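Local coordinates for protein HTP-2 (Caenorhabditis elegans, PDB 4TZM) that binds a closure motif of HTP-3 through its HORMA domain and thereby probably takes part in assembling the meiotic chromosome axis, at residues F220-I232 and H239-M251. Residues are numbered along the deposited sequence; the frame is centred on the assembly and turned at random.
Sequences FYTLPDGIQSVTI and HHAAHMQCWSKSM
W247 lies between S229 and L223 in the antiparallel beta hairpin of strands 228-235 and 240-248; strand 228-235 borders the HORMA-domain sheet, and 240-248 also pairs with 123-133. As in Mad2, this C-terminal region probably forms the safety belt, consistent with F220 meeting an aromatic side chain of the bound peptide, ring planes nearly parallel. V230 and C246 are a hydrogen-bonded pair: V230 N reaches C246 O at 3.0 Å, nearly straight at 171°, and C246 N returns to V230 O. S229 faces W247 as a non-hydrogen-bonded pair.

Followed outward, W247 CB meets I227 CD1 at 4.0 Å and lies near Q228 O. With chi1 at -73°, CG sits beside the backbone N, and the indole extends past S229: CD1 and NE1 border S229 CB, NE1 at 3.3 Å. L223 CD1 stands over CG, CD2 and CE2 on one indole face, 3.4 Å from the five-membered-ring centroid and 3° off its normal, a CH-pi contact. Farther out, CZ3 meets Y221 OH at 3.6 Å; that hydroxyl is hydrogen-bonded to E107.

The other sheet face, carrying V230 and C246, packs on L181 of helix 164-185; there I232 CD1 approaches C246 CB to 3.5 Å.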
loop_
_atom_site.group_PDB
_atom_site.type_symbol
_atom_site.label_atom_id
_atom_site.label_comp_id
_atom_site.label_asym_id
_atom_site.label_seq_id
_atom_site.Cartn_x
_atom_site.Cartn_y
_atom_site.Cartn_z
ATOM N N PHE A 220 10.781 10.762 -10.649
ATOM C CA PHE A 220 9.965 9.699 -10.068
ATOM C C PHE A 220 10.468 8.350 -10.576
ATOM O O PHE A 220 11.568 7.918 -10.231
ATOM C CB PHE A 220 8.491 9.898 -10.432
ATOM C CG PHE A 220 7.525 9.222 -9.491
ATOM C CD1 PHE A 220 7.933 8.790 -8.241
ATOM C CD2 PHE A 220 6.204 9.021 -9.866
ATOM C CE1 PHE A 220 7.040 8.174 -7.380
ATOM C CE2 PHE A 220 5.310 8.405 -9.010
ATOM C CZ PHE A 220 5.728 7.982 -7.767
ATOM N N TYR A 221 9.657 7.692 -11.400
ATOM C CA TYR A 221 10.102 6.513 -12.137
ATOM C C TYR A 221 9.467 6.489 -13.523
ATOM O O TYR A 221 8.396 7.056 -13.736
ATOM C CB TYR A 221 9.776 5.218 -11.376
ATOM C CG TYR A 221 8.296 4.942 -11.183
ATOM C CD1 TYR A 221 7.545 4.323 -12.178
ATOM C CD2 TYR A 221 7.658 5.284 -9.999
ATOM C CE1 TYR A 221 6.199 4.070 -12.004
ATOM C CE2 TYR A 221 6.313 5.031 -9.816
ATOM C CZ TYR A 221 5.589 4.425 -10.821
ATOM O OH TYR A 221 4.249 4.174 -10.640
ATOM N N THR A 222 10.135 5.833 -14.465
ATOM C CA THR A 222 9.604 5.679 -15.812
ATOM C C THR A 222 9.517 4.190 -16.140
ATOM O O THR A 222 10.221 3.376 -15.542
ATOM C CB THR A 222 10.480 6.412 -16.852
ATOM O OG1 THR A 222 10.753 7.743 -16.397
ATOM C CG2 THR A 222 9.786 6.476 -18.207
ATOM N N LEU A 223 8.640 3.836 -17.073
ATOM C CA LEU A 223 8.447 2.446 -17.453
ATOM C C LEU A 223 8.984 2.188 -18.854
ATOM O O LEU A 223 9.141 3.119 -19.643
ATOM C CB LEU A 223 6.964 2.077 -17.385
ATOM C CG LEU A 223 6.227 2.399 -16.085
ATOM C CD1 LEU A 223 4.741 2.104 -16.222
ATOM C CD2 LEU A 223 6.833 1.619 -14.931
ATOM N N PRO A 224 9.286 0.918 -19.163
ATOM C CA PRO A 224 9.525 0.532 -20.555
ATOM C C PRO A 224 8.250 0.703 -21.373
ATOM O O PRO A 224 7.178 0.893 -20.796
ATOM C CB PRO A 224 9.922 -0.944 -20.453
ATOM C CG PRO A 224 10.427 -1.099 -19.060
ATOM C CD PRO A 224 9.595 -0.176 -18.227
ATOM N N ASP A 225 8.357 0.628 -22.694
ATOM C CA ASP A 225 7.198 0.854 -23.550
ATOM C C ASP A 225 6.340 -0.399 -23.711
ATOM O O ASP A 225 5.149 -0.310 -24.010
ATOM C CB ASP A 225 7.643 1.367 -24.920
ATOM C CG ASP A 225 8.239 2.761 -24.851
ATOM O OD1 ASP A 225 7.467 3.733 -24.702
ATOM O OD2 ASP A 225 9.478 2.886 -24.949
ATOM N N GLY A 226 6.942 -1.564 -23.500
ATOM C CA GLY A 226 6.230 -2.817 -23.668
ATOM C C GLY A 226 6.019 -3.569 -22.369
ATOM O O GLY A 226 5.712 -4.762 -22.380
ATOM N N ILE A 227 6.178 -2.876 -21.247
ATOM C CA ILE A 227 6.046 -3.519 -19.946
ATOM C C ILE A 227 4.576 -3.813 -19.642
ATOM O O ILE A 227 3.689 -3.027 -19.977
ATOM C CB ILE A 227 6.686 -2.655 -18.821
ATOM C CG1 ILE A 227 6.808 -3.464 -17.526
ATOM C CG2 ILE A 227 5.916 -1.355 -18.611
ATOM C CD1 ILE A 227 7.757 -2.855 -16.517
ATOM N N GLN A 228 4.326 -4.968 -19.032
ATOM C CA GLN A 228 2.964 -5.404 -18.743
ATOM C C GLN A 228 2.433 -4.801 -17.447
ATOM O O GLN A 228 3.202 -4.453 -16.553
ATOM C CB GLN A 228 2.896 -6.932 -18.682
ATOM C CG GLN A 228 2.964 -7.612 -20.043
ATOM C CD GLN A 228 1.787 -7.255 -20.937
ATOM O OE1 GLN A 228 0.713 -6.892 -20.456
ATOM N NE2 GLN A 228 1.988 -7.352 -22.246
ATOM N N SER A 229 1.110 -4.690 -17.358
ATOM C CA SER A 229 0.455 -4.032 -16.231
ATOM C C SER A 229 -0.723 -4.844 -15.700
ATOM O O SER A 229 -1.658 -5.148 -16.441
ATOM C CB SER A 229 -0.023 -2.637 -16.642
ATOM O OG SER A 229 -0.907 -2.090 -15.680
ATOM N N VAL A 230 -0.684 -5.181 -14.415
ATOM C CA VAL A 230 -1.764 -5.946 -13.799
ATOM C C VAL A 230 -2.274 -5.265 -12.522
ATOM O O VAL A 230 -1.509 -4.678 -11.762
ATOM C CB VAL A 230 -1.313 -7.405 -13.494
ATOM C CG1 VAL A 230 -0.256 -7.441 -12.400
ATOM C CG2 VAL A 230 -2.508 -8.280 -13.128
ATOM N N THR A 231 -3.586 -5.330 -12.312
ATOM C CA THR A 231 -4.228 -4.712 -11.157
ATOM C C THR A 231 -4.362 -5.708 -10.007
ATOM O O THR A 231 -4.886 -6.803 -10.181
ATOM C CB THR A 231 -5.623 -4.158 -11.531
ATOM O OG1 THR A 231 -5.484 -3.142 -12.531
ATOM C CG2 THR A 231 -6.324 -3.573 -10.314
ATOM N N ILE A 232 -3.877 -5.324 -8.833
ATOM C CA ILE A 232 -3.919 -6.193 -7.660
ATOM C C ILE A 232 -5.248 -6.041 -6.932
ATOM O O ILE A 232 -5.821 -7.020 -6.449
ATOM C CB ILE A 232 -2.753 -5.888 -6.685
ATOM C CG1 ILE A 232 -1.428 -6.391 -7.257
ATOM C CG2 ILE A 232 -2.985 -6.525 -5.323
ATOM C CD1 ILE A 232 -0.753 -5.414 -8.179
ATOM N N HIS A 239 -13.098 7.414 4.093
ATOM C CA HIS A 239 -12.787 8.722 3.526
ATOM C C HIS A 239 -11.578 8.712 2.607
ATOM O O HIS A 239 -11.083 9.766 2.207
ATOM C CB HIS A 239 -12.586 9.732 4.660
ATOM C CG HIS A 239 -13.780 9.858 5.554
ATOM N ND1 HIS A 239 -14.691 10.883 5.440
ATOM C CD2 HIS A 239 -14.229 9.061 6.552
ATOM C CE1 HIS A 239 -15.643 10.723 6.341
ATOM N NE2 HIS A 239 -15.389 9.626 7.028
ATOM N N HIS A 240 -11.116 7.518 2.260
ATOM C CA HIS A 240 -9.950 7.380 1.408
ATOM C C HIS A 240 -10.152 6.237 0.426
ATOM O O HIS A 240 -11.002 5.373 0.636
ATOM C CB HIS A 240 -8.690 7.126 2.243
ATOM C CG HIS A 240 -8.417 8.176 3.272
ATOM N ND1 HIS A 240 -9.087 8.230 4.475
ATOM C CD2 HIS A 240 -7.552 9.221 3.276
ATOM C CE1 HIS A 240 -8.647 9.262 5.178
ATOM N NE2 HIS A 240 -7.716 9.877 4.470
ATOM N N ALA A 241 -9.369 6.243 -0.646
ATOM C CA ALA A 241 -9.335 5.124 -1.574
ATOM C C ALA A 241 -7.906 4.901 -2.049
ATOM O O ALA A 241 -7.132 5.851 -2.168
ATOM C CB ALA A 241 -10.271 5.363 -2.757
ATOM N N ALA A 242 -7.563 3.644 -2.306
ATOM C CA ALA A 242 -6.241 3.302 -2.807
ATOM C C ALA A 242 -6.340 2.336 -3.989
ATOM O O ALA A 242 -7.231 1.484 -4.031
ATOM C CB ALA A 242 -5.395 2.701 -1.699
ATOM N N HIS A 243 -5.434 2.481 -4.953
ATOM C CA HIS A 243 -5.376 1.569 -6.090
ATOM C C HIS A 243 -3.987 0.943 -6.201
ATOM O O HIS A 243 -2.989 1.652 -6.355
ATOM C CB HIS A 243 -5.732 2.296 -7.383
ATOM C CG HIS A 243 -5.839 1.392 -8.570
ATOM N ND1 HIS A 243 -4.977 1.469 -9.643
ATOM C CD2 HIS A 243 -6.701 0.386 -8.850
ATOM C CE1 HIS A 243 -5.310 0.553 -10.538
ATOM N NE2 HIS A 243 -6.350 -0.117 -10.079
ATOM N N MET A 244 -3.936 -0.384 -6.117
ATOM C CA MET A 244 -2.681 -1.133 -6.157
ATOM C C MET A 244 -2.442 -1.717 -7.554
ATOM O O MET A 244 -3.323 -2.360 -8.135
ATOM C CB MET A 244 -2.696 -2.243 -5.095
ATOM C CG MET A 244 -1.355 -2.937 -4.862
ATOM S SD MET A 244 -0.104 -1.886 -4.087
ATOM C CE MET A 244 1.302 -2.998 -4.033
ATOM N N GLN A 245 -1.252 -1.478 -8.092
ATOM C CA GLN A 245 -0.918 -1.895 -9.449
ATOM C C GLN A 245 0.484 -2.484 -9.507
ATOM O O GLN A 245 1.321 -2.194 -8.654
ATOM C CB GLN A 245 -1.022 -0.711 -10.413
ATOM C CG GLN A 245 -2.173 -0.792 -11.396
ATOM C CD GLN A 245 -2.431 0.526 -12.105
ATOM O OE1 GLN A 245 -1.916 1.570 -11.705
ATOM N NE2 GLN A 245 -3.237 0.484 -13.162
ATOM N N CYS A 246 0.739 -3.315 -10.511
ATOM C CA CYS A 246 2.068 -3.877 -10.704
ATOM C C CYS A 246 2.474 -3.816 -12.166
ATOM O O CYS A 246 1.795 -4.366 -13.032
ATOM C CB CYS A 246 2.132 -5.323 -10.203
ATOM S SG CYS A 246 3.720 -6.159 -10.487
ATOM N N TRP A 247 3.568 -3.112 -12.432
ATOM C CA TRP A 247 4.245 -3.180 -13.718
ATOM C C TRP A 247 5.465 -4.068 -13.535
ATOM O O TRP A 247 6.133 -3.992 -12.503
ATOM C CB TRP A 247 4.657 -1.793 -14.210
ATOM C CG TRP A 247 3.521 -0.943 -14.689
ATOM C CD1 TRP A 247 2.920 -0.995 -15.912
ATOM C CD2 TRP A 247 2.863 0.102 -13.962
ATOM N NE1 TRP A 247 1.922 -0.054 -15.990
ATOM C CE2 TRP A 247 1.867 0.633 -14.806
ATOM C CE3 TRP A 247 3.016 0.637 -12.680
ATOM C CZ2 TRP A 247 1.027 1.674 -14.407
ATOM C CZ3 TRP A 247 2.183 1.672 -12.285
ATOM C CH2 TRP A 247 1.202 2.178 -13.146
ATOM N N SER A 248 5.764 -4.916 -14.512
ATOM C CA SER A 248 6.880 -5.839 -14.340
ATOM C C SER A 248 7.464 -6.364 -15.648
ATOM O O SER A 248 6.739 -6.672 -16.592
ATOM C CB SER A 248 6.447 -7.019 -13.463
ATOM O OG SER A 248 7.568 -7.790 -13.065
ATOM N N LYS A 249 8.788 -6.456 -15.685
ATOM C CA LYS A 249 9.489 -7.123 -16.771
ATOM C C LYS A 249 9.321 -8.631 -16.630
ATOM O O LYS A 249 9.424 -9.376 -17.605
ATOM C CB LYS A 249 10.976 -6.763 -16.766
ATOM C CG LYS A 249 11.311 -5.396 -17.339
ATOM C CD LYS A 249 10.974 -5.322 -18.818
ATOM C CE LYS A 249 11.839 -4.291 -19.527
ATOM N NZ LYS A 249 11.453 -4.114 -20.955
ATOM N N SER A 250 9.053 -9.068 -15.404
ATOM C CA SER A 250 9.010 -10.488 -15.070
ATOM C C SER A 250 7.651 -11.129 -15.363
ATOM O O SER A 250 7.382 -12.251 -14.928
ATOM C CB SER A 250 9.367 -10.687 -13.595
ATOM O OG SER A 250 10.584 -10.036 -13.269
ATOM N N MET A 251 6.803 -10.419 -16.103
ATOM C CA MET A 251 5.458 -10.902 -16.402
ATOM C C MET A 251 5.370 -11.473 -17.816
ATOM O O MET A 251 5.358 -10.732 -18.801
ATOM C CB MET A 251 4.436 -9.775 -16.225
ATOM C CG MET A 251 3.011 -10.251 -15.972
ATOM S SD MET A 251 1.837 -8.887 -15.841
ATOM C CE MET A 251 2.688 -7.796 -14.701
#